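PDB 1Z08: Ras-related protein Rab-21 from Homo sapiens, which belongs to the Rab branch of the Ras family of small nucleotide-binding proteins, which share a P-loop fold. Local coordinates for residues R127-I131 against Q132-S136. The protein carries 1 engineered substitution. Sequence-based numbering, arbitrary orientation.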
loop_
_atom_site.group_PDB
_atom_site.type_symbol
_atom_site.label_atom_id
_atom_site.label_comp_id
_atom_site.label_asym_id
_atom_site.label_seq_id
_atom_site.Cartn_x
_atom_site.Cartn_y
_atom_site.Cartn_z
ATOM N N ARG A 127 -10.184 -16.278 4.082
ATOM C CA ARG A 127 -10.287 -15.427 2.891
ATOM C C ARG A 127 -11.733 -15.274 2.424
ATOM O O ARG A 127 -12.473 -16.258 2.334
ATOM C CB ARG A 127 -9.421 -15.980 1.753
ATOM C CG ARG A 127 -9.654 -15.296 0.409
ATOM C CD ARG A 127 -8.720 -15.813 -0.676
ATOM N NE ARG A 127 -7.345 -15.333 -0.520
ATOM C CZ ARG A 127 -6.920 -14.111 -0.835
ATOM N NH1 ARG A 127 -7.755 -13.197 -1.324
ATOM N NH2 ARG A 127 -5.642 -13.799 -0.662
ATOM N N HIS A 128 -12.126 -14.036 2.136
ATOM C CA HIS A 128 -13.441 -13.750 1.562
ATOM C C HIS A 128 -13.362 -12.917 0.283
ATOM O O HIS A 128 -14.365 -12.746 -0.414
ATOM C CB HIS A 128 -14.346 -13.068 2.587
ATOM C CG HIS A 128 -14.742 -13.962 3.717
ATOM N ND1 HIS A 128 -15.524 -15.082 3.538
ATOM C CD2 HIS A 128 -14.455 -13.911 5.040
ATOM C CE1 HIS A 128 -15.705 -15.681 4.701
ATOM N NE2 HIS A 128 -15.067 -14.990 5.628
ATOM N N VAL A 129 -12.173 -12.402 -0.018
ATOM C CA VAL A 129 -11.953 -11.665 -1.263
ATOM C C VAL A 129 -11.437 -12.611 -2.344
ATOM O O VAL A 129 -10.568 -13.438 -2.082
ATOM C CB VAL A 129 -10.959 -10.492 -1.067
ATOM C CG1 VAL A 129 -10.704 -9.765 -2.389
ATOM C CG2 VAL A 129 -11.487 -9.520 -0.025
ATOM N N SER A 130 -11.986 -12.483 -3.551
ATOM C CA SER A 130 -11.541 -13.257 -4.706
ATOM C C SER A 130 -10.185 -12.746 -5.203
ATOM O O SER A 130 -10.072 -11.588 -5.609
ATOM C CB SER A 130 -12.584 -13.165 -5.829
ATOM O OG SER A 130 -12.046 -13.568 -7.077
ATOM N N ILE A 131 -9.165 -13.604 -5.167
ATOM C CA ILE A 131 -7.845 -13.255 -5.712
ATOM C C ILE A 131 -7.978 -12.884 -7.189
ATOM O O ILE A 131 -7.409 -11.888 -7.643
ATOM C CB ILE A 131 -6.816 -14.404 -5.561
ATOM C CG1 ILE A 131 -6.494 -14.649 -4.083
ATOM C CG2 ILE A 131 -5.523 -14.094 -6.342
ATOM C CD1 ILE A 131 -5.542 -15.804 -3.829
ATOM N N GLN A 132 -8.747 -13.682 -7.924
ATOM C CA GLN A 132 -8.918 -13.469 -9.355
ATOM C C GLN A 132 -9.588 -12.134 -9.671
ATOM O O GLN A 132 -9.156 -11.430 -10.587
ATOM C CB GLN A 132 -9.657 -14.647 -9.997
ATOM C CG GLN A 132 -8.883 -15.970 -9.891
ATOM C CD GLN A 132 -7.509 -15.901 -10.532
ATOM O OE1 GLN A 132 -7.384 -15.828 -11.754
ATOM N NE2 GLN A 132 -6.468 -15.925 -9.706
ATOM N N GLU A 133 -10.621 -11.784 -8.906
ATOM C CA GLU A 133 -11.292 -10.493 -9.055
ATOM C C GLU A 133 -10.346 -9.332 -8.742
ATOM O O GLU A 133 -10.303 -8.345 -9.483
ATOM C CB GLU A 133 -12.539 -10.410 -8.162
ATOM C CG GLU A 133 -13.298 -9.083 -8.286
ATOM C CD GLU A 133 -14.503 -8.977 -7.362
ATOM O OE1 GLU A 133 -14.756 -9.912 -6.579
ATOM O OE2 GLU A 133 -15.203 -7.944 -7.423
ATOM N N ALA A 134 -9.598 -9.458 -7.644
ATOM C CA ALA A 134 -8.665 -8.409 -7.212
ATOM C C ALA A 134 -7.549 -8.172 -8.224
ATOM O O ALA A 134 -7.237 -7.022 -8.556
ATOM C CB ALA A 134 -8.085 -8.739 -5.841
ATOM N N GLU A 135 -6.955 -9.259 -8.711
ATOM C CA GLU A 135 -5.879 -9.182 -9.698
ATOM C C GLU A 135 -6.388 -8.629 -11.022
ATOM O O GLU A 135 -5.753 -7.749 -11.616
ATOM C CB GLU A 135 -5.228 -10.550 -9.908
ATOM C CG GLU A 135 -4.375 -11.012 -8.736
ATOM C CD GLU A 135 -3.619 -12.289 -9.022
ATOM O OE1 GLU A 135 -3.866 -12.921 -10.074
ATOM O OE2 GLU A 135 -2.778 -12.667 -8.183
ATOM N N SER A 136 -7.538 -9.141 -11.466
ATOM C CA SER A 136 -8.199 -8.657 -12.679
ATOM C C SER A 136 -8.488 -7.161 -12.586
ATOM O O SER A 136 -8.182 -6.408 -13.517
ATOM C CB SER A 136 -9.498 -9.427 -12.941
ATOM O OG SER A 136 -10.216 -8.851 -14.022
HETATM O O HOH W 1 -13.975 -10.542 -3.861
#
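Ser130 caps the start of helix 131-140 by accepting from Glu133 N: the OG to N distance is 2.9 Å and the N-H points nearly straight at the hydroxyl (164°). A first torsion of 163° turns OG toward its own carbonyl side, where the first-turn amides lie. Glu133 CB rests against the cap, 3.4 Å from Ser130 OG and beside Ser130 CB. CG lies anti to the backbone N (chi1 -179°) and the chain stays extended beyond it, CG and CD carrying the carboxylate back toward the backbone of Ser130. OE1 approaches Ser130 CB but stops 4.8 Å from Ser130 N, too far for a direct bond, and a water bridges them, 2.9 Å from Glu133 OE1 and accepting from Ser130 N at 2.8 Å. OE2 accepts from Gln95 NE2 of helix 91-108, while the water may donate to OE1.

The main chain settles into helical bonding, Ala134 N to Ser130 O (3.0 Å) and Glu135 N to Ile131 O (2.9 Å). One turn apart, Ile131 and Glu135 run side by side, with Ile131 CG2 3.6 Å from Glu135 OE2. Ile131 CG1 sits over the centre of the Arg127 guanidinium, whose NH1 donates to Val129 O in its plane, while NE pairs with Glu124. On the buried side, Val129 and Ala134 pack on Phe94 and Tyr86. An N-cap serine with a glutamate at N3 resembles a capping box, but with a water in place of the direct return bond, at the entry to a helix flanking the central sheet of the Ras-type P-loop fold.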